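PDB 3HAZ: proline dehydrogenase from Bradyrhizobium japonicum USDA 110, which probably oxidizes proline to glutamate in two steps, using an FAD-dependent proline dehydrogenase and an NAD-dependent glutamate semialdehyde dehydrogenase joined in one chain. Local coordinates for residues Asn398-Ala403 against Ala482-Pro487; Glu36-Arg41 against Val405-Glu410; Ala23-Ala28 against Asp373-Ala378. All coordinates share one frame; numbering follows the deposited sequence.

Interaction 1: Asn398-Ala403 against Ala482-Pro487; sequences NALTVA and ALLQRP. With FAD (flavin-adenine dinucleotide), chain C.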
loop_
_atom_site.group_PDB
_atom_site.type_symbol
_atom_site.label_atom_id
_atom_site.label_comp_id
_atom_site.label_asym_id
_atom_site.label_seq_id
_atom_site.Cartn_x
_atom_site.Cartn_y
_atom_site.Cartn_z
ATOM N N ASN A 398 31.742 30.066 0.351
ATOM C CA ASN A 398 31.421 28.982 1.274
ATOM C C ASN A 398 32.447 28.931 2.416
ATOM O O ASN A 398 33.634 28.730 2.165
ATOM C CB ASN A 398 31.387 27.663 0.495
ATOM C CG ASN A 398 31.091 26.457 1.374
ATOM O OD1 ASN A 398 31.596 26.343 2.488
ATOM N ND2 ASN A 398 30.280 25.542 0.859
ATOM N N ALA A 399 31.987 29.120 3.657
ATOM C CA ALA A 399 32.879 29.183 4.832
ATOM C C ALA A 399 33.673 27.899 5.085
ATOM O O ALA A 399 34.839 27.943 5.489
ATOM C CB ALA A 399 32.094 29.565 6.086
ATOM N N LEU A 400 33.035 26.761 4.853
ATOM C CA LEU A 400 33.698 25.472 5.009
ATOM C C LEU A 400 34.768 25.285 3.928
ATOM O O LEU A 400 35.871 24.805 4.203
ATOM C CB LEU A 400 32.683 24.332 4.941
ATOM C CG LEU A 400 33.273 22.924 5.089
ATOM C CD1 LEU A 400 34.015 22.777 6.418
ATOM C CD2 LEU A 400 32.190 21.863 4.950
ATOM N N THR A 401 34.439 25.664 2.697
ATOM C CA THR A 401 35.401 25.569 1.605
ATOM C C THR A 401 36.615 26.439 1.914
ATOM O O THR A 401 37.759 25.996 1.774
ATOM C CB THR A 401 34.783 25.999 0.266
ATOM O OG1 THR A 401 33.574 25.267 0.043
ATOM C CG2 THR A 401 35.745 25.740 -0.883
ATOM N N VAL A 402 36.360 27.674 2.341
ATOM C CA VAL A 402 37.437 28.589 2.684
ATOM C C VAL A 402 38.312 28.009 3.794
ATOM O O VAL A 402 39.533 27.944 3.651
ATOM C CB VAL A 402 36.922 29.977 3.130
ATOM C CG1 VAL A 402 38.071 30.801 3.701
ATOM C CG2 VAL A 402 36.264 30.721 1.964
ATOM N N ALA A 403 37.687 27.592 4.895
ATOM C CA ALA A 403 38.426 27.055 6.045
ATOM C C ALA A 403 39.260 25.838 5.664
ATOM O O ALA A 403 40.353 25.630 6.192
ATOM C CB ALA A 403 37.468 26.693 7.182
ATOM N N ALA A 482 25.276 22.070 10.725
ATOM C CA ALA A 482 24.796 21.574 9.437
ATOM C C ALA A 482 25.596 22.137 8.256
ATOM O O ALA A 482 25.821 21.451 7.257
ATOM C CB ALA A 482 23.314 21.886 9.268
ATOM N N LEU A 483 26.009 23.392 8.372
ATOM C CA LEU A 483 26.802 24.028 7.330
ATOM C C LEU A 483 28.209 23.445 7.314
ATOM O O LEU A 483 28.975 23.671 6.374
ATOM C CB LEU A 483 26.862 25.536 7.565
ATOM C CG LEU A 483 25.507 26.234 7.709
ATOM C CD1 LEU A 483 25.688 27.626 8.277
ATOM C CD2 LEU A 483 24.773 26.293 6.373
ATOM N N LEU A 484 28.531 22.680 8.354
ATOM C CA LEU A 484 29.889 22.189 8.574
ATOM C C LEU A 484 30.071 20.716 8.230
ATOM O O LEU A 484 31.155 20.158 8.414
ATOM C CB LEU A 484 30.295 22.417 10.029
ATOM C CG LEU A 484 30.514 23.874 10.426
ATOM C CD1 LEU A 484 31.166 23.957 11.798
ATOM C CD2 LEU A 484 31.367 24.562 9.378
ATOM N N GLN A 485 29.008 20.084 7.753
ATOM C CA GLN A 485 29.087 18.687 7.352
ATOM C C GLN A 485 30.148 18.541 6.273
ATOM O O GLN A 485 30.141 19.282 5.287
ATOM C CB GLN A 485 27.739 18.217 6.806
ATOM C CG GLN A 485 27.721 16.762 6.358
ATOM C CD GLN A 485 26.650 16.482 5.317
ATOM O OE1 GLN A 485 26.000 15.434 5.343
ATOM N NE2 GLN A 485 26.458 17.423 4.393
ATOM N N ARG A 486 31.063 17.598 6.454
ATOM C CA ARG A 486 32.056 17.342 5.419
ATOM C C ARG A 486 31.430 16.653 4.204
ATOM O O ARG A 486 30.562 15.788 4.350
ATOM C CB ARG A 486 33.237 16.543 5.969
ATOM C CG ARG A 486 34.409 17.415 6.430
ATOM C CD ARG A 486 33.946 18.619 7.245
ATOM N NE ARG A 486 34.967 19.072 8.189
ATOM C CZ ARG A 486 34.717 19.811 9.268
ATOM N NH1 ARG A 486 33.476 20.186 9.542
ATOM N NH2 ARG A 486 35.705 20.174 10.077
ATOM N N PRO A 487 31.853 17.061 2.999
ATOM C CA PRO A 487 31.311 16.524 1.745
ATOM C C PRO A 487 31.424 15.003 1.666
ATOM O O PRO A 487 30.475 14.340 1.244
ATOM C CB PRO A 487 32.182 17.196 0.678
ATOM C CG PRO A 487 32.580 18.508 1.313
ATOM C CD PRO A 487 32.788 18.181 2.765
HETATM P PA FAD C . 28.378 26.887 -2.713
HETATM O O1A FAD C . 26.888 27.145 -2.095
HETATM O O2A FAD C . 29.259 26.182 -1.783
HETATM O O5B FAD C . 28.232 25.983 -4.057
HETATM C C5B FAD C . 27.334 26.411 -5.041
HETATM C C4B FAD C . 27.561 25.612 -6.330
HETATM O O4B FAD C . 27.841 24.110 -6.250
HETATM C C3B FAD C . 27.157 25.954 -7.633
HETATM O O3B FAD C . 27.358 27.283 -8.081
HETATM C C2B FAD C . 27.577 24.772 -8.469
HETATM O O2B FAD C . 28.751 24.917 -9.245
HETATM C C1B FAD C . 27.561 23.610 -7.541
HETATM N N9A FAD C . 26.340 22.830 -7.444
HETATM C C8A FAD C . 25.092 23.233 -6.980
HETATM N N7A FAD C . 24.261 22.146 -7.027
HETATM C C5A FAD C . 25.012 21.055 -7.524
HETATM C C6A FAD C . 24.656 19.620 -7.800
HETATM N N6A FAD C . 23.306 19.129 -7.552
HETATM N N1A FAD C . 25.564 18.788 -8.263
HETATM C C2A FAD C . 26.880 19.232 -8.500
HETATM N N3A FAD C . 27.221 20.611 -8.238
HETATM C C4A FAD C . 26.273 21.477 -7.754
HETATM N N1 FAD C . 31.804 30.158 -12.432
HETATM C C2 FAD C . 32.003 29.780 -13.738
HETATM O O2 FAD C . 31.307 28.706 -14.249
HETATM N N3 FAD C . 32.895 30.535 -14.573
HETATM C C4 FAD C . 33.551 31.624 -14.072
HETATM O O4 FAD C . 34.472 32.319 -14.866
HETATM C C4X FAD C . 33.349 32.018 -12.704
HETATM N N5 FAD C . 34.066 33.202 -12.138
HETATM C C5X FAD C . 33.849 33.579 -10.790
HETATM C C6 FAD C . 34.549 34.749 -10.239
HETATM C C7 FAD C . 34.335 35.119 -8.892
HETATM C C7M FAD C . 35.046 36.345 -8.340
HETATM C C8 FAD C . 33.417 34.332 -8.035
HETATM C C8M FAD C . 33.160 34.715 -6.568
HETATM C C9 FAD C . 32.750 33.214 -8.566
HETATM C C9A FAD C . 32.961 32.827 -9.973
HETATM N N10 FAD C . 32.268 31.664 -10.533
HETATM C C10 FAD C . 32.494 31.288 -11.910
HETATM C "C1'" FAD C . 31.460 30.731 -9.683
HETATM C "C2'" FAD C . 29.942 31.031 -9.589
HETATM O "O2'" FAD C . 29.675 32.352 -10.047
HETATM C "C3'" FAD C . 29.472 30.789 -8.145
HETATM O "O3'" FAD C . 29.854 31.883 -7.319
HETATM C "C4'" FAD C . 30.046 29.462 -7.529
HETATM O "O4'" FAD C . 29.970 28.317 -8.305
HETATM C "C5'" FAD C . 29.525 29.219 -6.088
HETATM O "O5'" FAD C . 30.392 28.399 -5.319
HETATM P P FAD C . 30.437 28.654 -3.681
HETATM O O1P FAD C . 31.609 27.682 -3.001
HETATM O O2P FAD C . 30.671 30.077 -3.410
HETATM O O3P FAD C . 28.931 28.358 -3.124
#

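Interaction 2: Glu36-Arg41 against Val405-Glu410; sequences EARIHR and VLEMAE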
loop_
_atom_site.group_PDB
_atom_site.type_symbol
_atom_site.label_atom_id
_atom_site.label_comp_id
_atom_site.label_asym_id
_atom_site.label_seq_id
_atom_site.Cartn_x
_atom_site.Cartn_y
_atom_site.Cartn_z
ATOM N N GLU A 36 41.079 18.534 11.057
ATOM C CA GLU A 36 39.635 18.736 11.077
ATOM C C GLU A 36 39.206 19.695 12.184
ATOM O O GLU A 36 38.244 20.452 12.027
ATOM C CB GLU A 36 38.914 17.393 11.241
ATOM C CG GLU A 36 39.020 16.481 10.026
ATOM C CD GLU A 36 38.402 17.094 8.780
ATOM O OE1 GLU A 36 37.510 17.956 8.920
ATOM O OE2 GLU A 36 38.806 16.713 7.661
ATOM N N ALA A 37 39.926 19.654 13.303
ATOM C CA ALA A 37 39.635 20.518 14.437
ATOM C C ALA A 37 39.899 21.986 14.106
ATOM O O ALA A 37 39.100 22.856 14.453
ATOM C CB ALA A 37 40.440 20.087 15.661
ATOM N N ARG A 38 41.019 22.262 13.441
ATOM C CA ARG A 38 41.314 23.625 13.005
ATOM C C ARG A 38 40.258 24.096 12.004
ATOM O O ARG A 38 39.775 25.224 12.071
ATOM C CB ARG A 38 42.719 23.720 12.393
ATOM C CG ARG A 38 43.859 23.574 13.426
ATOM C CD ARG A 38 45.228 23.891 12.821
ATOM N NE ARG A 38 45.678 22.848 11.902
ATOM C CZ ARG A 38 46.344 21.760 12.278
ATOM N NH1 ARG A 38 46.641 21.574 13.558
ATOM N NH2 ARG A 38 46.713 20.858 11.377
ATOM N N ILE A 39 39.900 23.219 11.079
ATOM C CA ILE A 39 38.942 23.571 10.046
ATOM C C ILE A 39 37.600 23.906 10.677
ATOM O O ILE A 39 36.968 24.911 10.330
ATOM C CB ILE A 39 38.787 22.428 9.030
ATOM C CG1 ILE A 39 40.000 22.400 8.095
ATOM C CG2 ILE A 39 37.515 22.593 8.234
ATOM C CD1 ILE A 39 40.109 21.137 7.271
ATOM N N HIS A 40 37.184 23.067 11.621
ATOM C CA HIS A 40 35.902 23.228 12.287
ATOM C C HIS A 40 35.834 24.568 12.998
ATOM O O HIS A 40 34.826 25.268 12.921
ATOM C CB HIS A 40 35.669 22.093 13.285
ATOM C CG HIS A 40 34.279 22.056 13.839
ATOM N ND1 HIS A 40 33.249 21.381 13.217
ATOM C CD2 HIS A 40 33.748 22.614 14.952
ATOM C CE1 HIS A 40 32.143 21.523 13.927
ATOM N NE2 HIS A 40 32.419 22.269 14.983
ATOM N N ARG A 41 36.919 24.920 13.681
ATOM C CA ARG A 41 36.990 26.162 14.442
ATOM C C ARG A 41 36.962 27.402 13.546
ATOM O O ARG A 41 36.135 28.293 13.743
ATOM C CB ARG A 41 38.239 26.178 15.323
ATOM C CG ARG A 41 38.460 27.497 16.032
ATOM C CD ARG A 41 39.859 27.594 16.606
ATOM N NE ARG A 41 40.225 28.985 16.851
ATOM C CZ ARG A 41 39.877 29.666 17.936
ATOM N NH1 ARG A 41 39.154 29.080 18.885
ATOM N NH2 ARG A 41 40.252 30.932 18.072
ATOM N N VAL A 405 40.427 25.018 2.533
ATOM C CA VAL A 405 41.533 25.393 1.654
ATOM C C VAL A 405 42.656 26.044 2.456
ATOM O O VAL A 405 43.835 25.809 2.196
ATOM C CB VAL A 405 41.077 26.328 0.504
ATOM C CG1 VAL A 405 42.281 26.896 -0.236
ATOM C CG2 VAL A 405 40.160 25.578 -0.455
ATOM N N LEU A 406 42.288 26.862 3.437
ATOM C CA LEU A 406 43.278 27.497 4.294
ATOM C C LEU A 406 44.126 26.443 5.023
ATOM O O LEU A 406 45.353 26.519 5.029
ATOM C CB LEU A 406 42.602 28.438 5.292
ATOM C CG LEU A 406 43.517 29.292 6.171
ATOM C CD1 LEU A 406 44.437 30.170 5.321
ATOM C CD2 LEU A 406 42.687 30.142 7.118
ATOM N N GLU A 407 43.469 25.456 5.625
ATOM C CA GLU A 407 44.184 24.402 6.345
ATOM C C GLU A 407 45.172 23.668 5.440
ATOM O O GLU A 407 46.298 23.372 5.844
ATOM C CB GLU A 407 43.206 23.403 6.967
ATOM C CG GLU A 407 43.853 22.095 7.433
ATOM C CD GLU A 407 44.845 22.289 8.579
ATOM O OE1 GLU A 407 44.619 23.178 9.430
ATOM O OE2 GLU A 407 45.849 21.543 8.632
ATOM N N MET A 408 44.752 23.383 4.215
ATOM C CA MET A 408 45.599 22.660 3.278
ATOM C C MET A 408 46.777 23.503 2.801
ATOM O O MET A 408 47.814 22.967 2.421
ATOM C CB MET A 408 44.782 22.168 2.087
ATOM C CG MET A 408 43.706 21.167 2.466
ATOM S SD MET A 408 43.023 20.344 1.026
ATOM C CE MET A 408 42.864 21.728 -0.097
ATOM N N ALA A 409 46.614 24.821 2.824
ATOM C CA ALA A 409 47.687 25.726 2.424
ATOM C C ALA A 409 48.854 25.662 3.401
ATOM O O ALA A 409 50.004 25.875 3.016
ATOM C CB ALA A 409 47.173 27.154 2.317
ATOM N N GLU A 410 48.549 25.380 4.665
ATOM C CA GLU A 410 49.563 25.328 5.716
ATOM C C GLU A 410 50.239 26.684 5.900
ATOM O O GLU A 410 51.142 26.833 6.723
ATOM C CB GLU A 410 50.609 24.251 5.413
ATOM C CG GLU A 410 50.060 22.834 5.383
ATOM C CD GLU A 410 51.145 21.787 5.187
ATOM O OE1 GLU A 410 52.251 21.955 5.747
ATOM O OE2 GLU A 410 50.891 20.790 4.477
#

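Interaction 3: Ala23-Ala28 against Asp373-Ala378; sequences ARLLPA and DLNYVA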
loop_
_atom_site.group_PDB
_atom_site.type_symbol
_atom_site.label_atom_id
_atom_site.label_comp_id
_atom_site.label_asym_id
_atom_site.label_seq_id
_atom_site.Cartn_x
_atom_site.Cartn_y
_atom_site.Cartn_z
ATOM N N ALA A 23 35.631 7.115 -6.082
ATOM C CA ALA A 23 36.466 6.066 -5.506
ATOM C C ALA A 23 37.881 6.578 -5.256
ATOM O O ALA A 23 38.609 6.030 -4.431
ATOM C CB ALA A 23 36.486 4.827 -6.411
ATOM N N ARG A 24 38.266 7.630 -5.971
ATOM C CA ARG A 24 39.572 8.250 -5.769
ATOM C C ARG A 24 39.486 9.385 -4.748
ATOM O O ARG A 24 40.303 9.465 -3.828
ATOM C CB ARG A 24 40.131 8.792 -7.089
ATOM C CG ARG A 24 40.236 7.774 -8.218
ATOM C CD ARG A 24 40.843 8.399 -9.478
ATOM N NE ARG A 24 40.131 9.605 -9.908
ATOM C CZ ARG A 24 40.574 10.847 -9.721
ATOM N NH1 ARG A 24 41.736 11.057 -9.113
ATOM N NH2 ARG A 24 39.857 11.883 -10.142
ATOM N N LEU A 25 38.489 10.254 -4.911
ATOM C CA LEU A 25 38.375 11.467 -4.099
ATOM C C LEU A 25 38.030 11.217 -2.633
ATOM O O LEU A 25 38.469 11.964 -1.760
ATOM C CB LEU A 25 37.343 12.433 -4.697
ATOM C CG LEU A 25 37.523 12.871 -6.150
ATOM C CD1 LEU A 25 36.396 13.819 -6.535
ATOM C CD2 LEU A 25 38.891 13.515 -6.391
ATOM N N LEU A 26 37.235 10.184 -2.361
ATOM C CA LEU A 26 36.784 9.930 -0.993
ATOM C C LEU A 26 37.923 9.572 -0.032
ATOM O O LEU A 26 38.041 10.165 1.039
ATOM C CB LEU A 26 35.679 8.868 -0.955
ATOM C CG LEU A 26 34.281 9.317 -1.395
ATOM C CD1 LEU A 26 33.334 8.128 -1.485
ATOM C CD2 LEU A 26 33.716 10.363 -0.455
ATOM N N PRO A 27 38.766 8.598 -0.402
ATOM C CA PRO A 27 39.868 8.275 0.513
ATOM C C PRO A 27 40.849 9.436 0.646
ATOM O O PRO A 27 41.293 9.737 1.753
ATOM C CB PRO A 27 40.548 7.076 -0.159
ATOM C CG PRO A 27 39.504 6.498 -1.064
ATOM C CD PRO A 27 38.685 7.659 -1.535
ATOM N N ALA A 28 41.168 10.085 -0.467
ATOM C CA ALA A 28 42.153 11.164 -0.466
ATOM C C ALA A 28 41.707 12.386 0.340
ATOM O O ALA A 28 42.532 13.219 0.718
ATOM C CB ALA A 28 42.502 11.568 -1.896
ATOM N N ASP A 373 31.839 19.867 -4.177
ATOM C CA ASP A 373 32.590 20.345 -3.023
ATOM C C ASP A 373 33.851 19.515 -2.800
ATOM O O ASP A 373 34.911 20.062 -2.512
ATOM C CB ASP A 373 31.715 20.352 -1.763
ATOM C CG ASP A 373 30.812 21.569 -1.688
ATOM O OD1 ASP A 373 31.031 22.535 -2.458
ATOM O OD2 ASP A 373 29.881 21.565 -0.855
ATOM N N LEU A 374 33.731 18.195 -2.941
ATOM C CA LEU A 374 34.882 17.306 -2.865
ATOM C C LEU A 374 35.907 17.602 -3.951
ATOM O O LEU A 374 37.104 17.677 -3.684
ATOM C CB LEU A 374 34.450 15.842 -3.004
ATOM C CG LEU A 374 34.022 15.071 -1.757
ATOM C CD1 LEU A 374 33.770 13.629 -2.135
ATOM C CD2 LEU A 374 35.084 15.162 -0.672
ATOM N N ASN A 375 35.441 17.730 -5.188
ATOM C CA ASN A 375 36.361 17.967 -6.289
ATOM C C ASN A 375 37.042 19.330 -6.177
ATOM O O ASN A 375 38.199 19.494 -6.581
ATOM C CB ASN A 375 35.665 17.819 -7.648
ATOM C CG ASN A 375 36.645 17.487 -8.764
ATOM O OD1 ASN A 375 37.444 16.567 -8.636
ATOM N ND2 ASN A 375 36.591 18.240 -9.857
ATOM N N TYR A 376 36.331 20.306 -5.618
ATOM C CA TYR A 376 36.910 21.638 -5.440
ATOM C C TYR A 376 38.103 21.588 -4.483
ATOM O O TYR A 376 39.166 22.143 -4.768
ATOM C CB TYR A 376 35.864 22.635 -4.940
ATOM C CG TYR A 376 36.358 24.069 -4.887
ATOM C CD1 TYR A 376 36.005 24.987 -5.880
ATOM C CD2 TYR A 376 37.181 24.507 -3.846
ATOM C CE1 TYR A 376 36.457 26.309 -5.833
ATOM C CE2 TYR A 376 37.641 25.814 -3.794
ATOM C CZ TYR A 376 37.274 26.713 -4.782
ATOM O OH TYR A 376 37.733 28.014 -4.718
ATOM N N VAL A 377 37.931 20.921 -3.347
ATOM C CA VAL A 377 39.022 20.819 -2.381
ATOM C C VAL A 377 40.181 20.012 -2.968
ATOM O O VAL A 377 41.344 20.377 -2.808
ATOM C CB VAL A 377 38.546 20.244 -1.036
ATOM C CG1 VAL A 377 39.733 19.802 -0.178
ATOM C CG2 VAL A 377 37.695 21.283 -0.308
ATOM N N ALA A 378 39.858 18.930 -3.670
ATOM C CA ALA A 378 40.883 18.141 -4.345
ATOM C C ALA A 378 41.662 18.983 -5.366
ATOM O O ALA A 378 42.886 18.894 -5.447
ATOM C CB ALA A 378 40.267 16.917 -5.009
HETATM O O HOH W 1 39.149 15.232 -9.924
#

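Interaction 1: Asn398-Ala403 against Ala482-Pro487
At the FAD site of the TIM-barrel-type proline dehydrogenase domain, L400 on the first turn of helix 399-409 plugs into the bend of the chain at 483-487. Its CG is anti to the backbone N (chi1 180°), which carries both methyls across. L400 CD2 sits among backbone carbonyls, tightest at 3.3 Å from Q485 O, with L483 O and L484 O each at 4.0 Å and the P487 ring beside it. L400 CD1 rests over one face of the R486 guanidinium, toward its rim, 4.1 Å from R486 NH1. That guanidinium is held by a bond from R486 NH1 to L484 O (2.6 Å), lying in both the guanidinium and the carbonyl plane. Two residues before L400, N398 is the N-cap: its OD1 takes T401 N from above the carbonyl plane (2.9 Å) and, weakly, L400 N. N398 ND2 gives a nearly straight bond to FAD O2A (2.9 Å, 172°), so one amide both caps the helix and grips a cofactor phosphate. The contact sits beyond barrel strand 390-395, with L483 against helix 469-473, L484 against helix 33-50 and P487 against helix 369-384.

Interaction 2: Glu36-Arg41 against Val405-Glu410
E407 meets R38 and I39 through a side chain that starts out with CG anti to the backbone N (chi1 166°) and then bends at chi2, swinging the carboxylate toward helix 33-50. R38 sets CG beside its backbone N and folds at chi3 (-72°), so that the NE edge of the guanidinium, rather than its far end, faces the acid. The result is a side-on, two-pronged salt bridge. R38 NE donates to E407 OE1 at 2.7 Å, and R38 NH2 donates to E407 OE2 at 3.0 Å. Both bonds are fairly straight, each nitrogen taking a separate oxygen on its syn side. The carboxylate carbon lies at the edge of the guanidinium, in its plane, yet the two flat groups are turned 33° apart, so the nitrogens approach tilted from the carboxylate plane. Two anchors of this kind limit rotation of either group about its last bond. Nearer the backbone of helix 399-409, the aliphatic part of E407 lies across I39 at about a right angle. I39 CG1 is 3.5 Å from E407 CB, and I39 CD1 is 3.9 Å from E407 CG. One glutamate thus presents methylenes to a buried isoleucine and charge to the exposed arginine R38. I39 also rests on L400 and T404 of helix 399-409, while M408 and V405 turn to helix 369-384 on another side. The arrangement is that of two packed helices bridged at a solvent-facing edge by a bidentate arginine-glutamate salt bridge; here it fastens helix 33-50, from near the start of the chain, to barrel helix 399-409.

Interaction 3: Ala23-Ala28 against Asp373-Ala378
The N375 carboxamide turns its oxygen to L25: N375 OD1 lies 3.6 Å from L25 CD1 and somewhat farther from L25 CD2. The amide nitrogen is engaged on the barrel side, where ND2 bonds to A315 O, and this fixes which way the amide is flipped. A water sits doubtfully close to N375 OD1. At the edge of the R24 guanidinium, in its plane, the same water accepts a weak, long bond from R24 NH2 (3.4 Å); as R24 is poorly ordered, this bridge counts for little. The rest is apolar. L25, its CG kept beside the backbone N (chi1 -55°), spreads its two methyls over helix 369-384, with CD1 at N375 and L25 CD2 at 3.9 Å from A378 CB. The first bond of the L26 side chain points away from helix 369-384, but its end swings over so that L26 CD2 meets L374 CD1 at 3.7 Å. The short helical segments cross at 68° with their axes 10.1 Å apart, and helix 18-28 is kinked at P27, whose N has no bond to the preceding turn. Replacing L25 by an alanine would probably open a gap over A378 and leave N375 OD1 without its methyl cover. P487 and helix 487-491 fill in against L374 and L26. With leucine methyls doing most of the touching and the one polar link weak and water-borne, the chemistry implies that this contact rests on the apolar fit of those methyls rather than on directed bonds.

The three contacts form one patch on the proline dehydrogenase half, beside the FAD. Interactions 1 and 2 share helix 399-409, their centres about 11 Å apart, and are bolted together by a salt bridge from R486 NE to E36 OE1 (2.9 Å). Interaction 3 lies about 14 Å from interaction 1 and about 16 Å from interaction 2, centre to centre; P487 packs on D373 and L374, T401 on Y376, and M408 on V377. N398 of interaction 1 hydrogen-bonds FAD, while D373 of interaction 3 salt-bridges the FAD-binding K344 and K369; the I39 side chain of interaction 2 is about 13 Å from FAD. Interactions 2 and 3 bring in N-terminal helices 33-50 and 18-28.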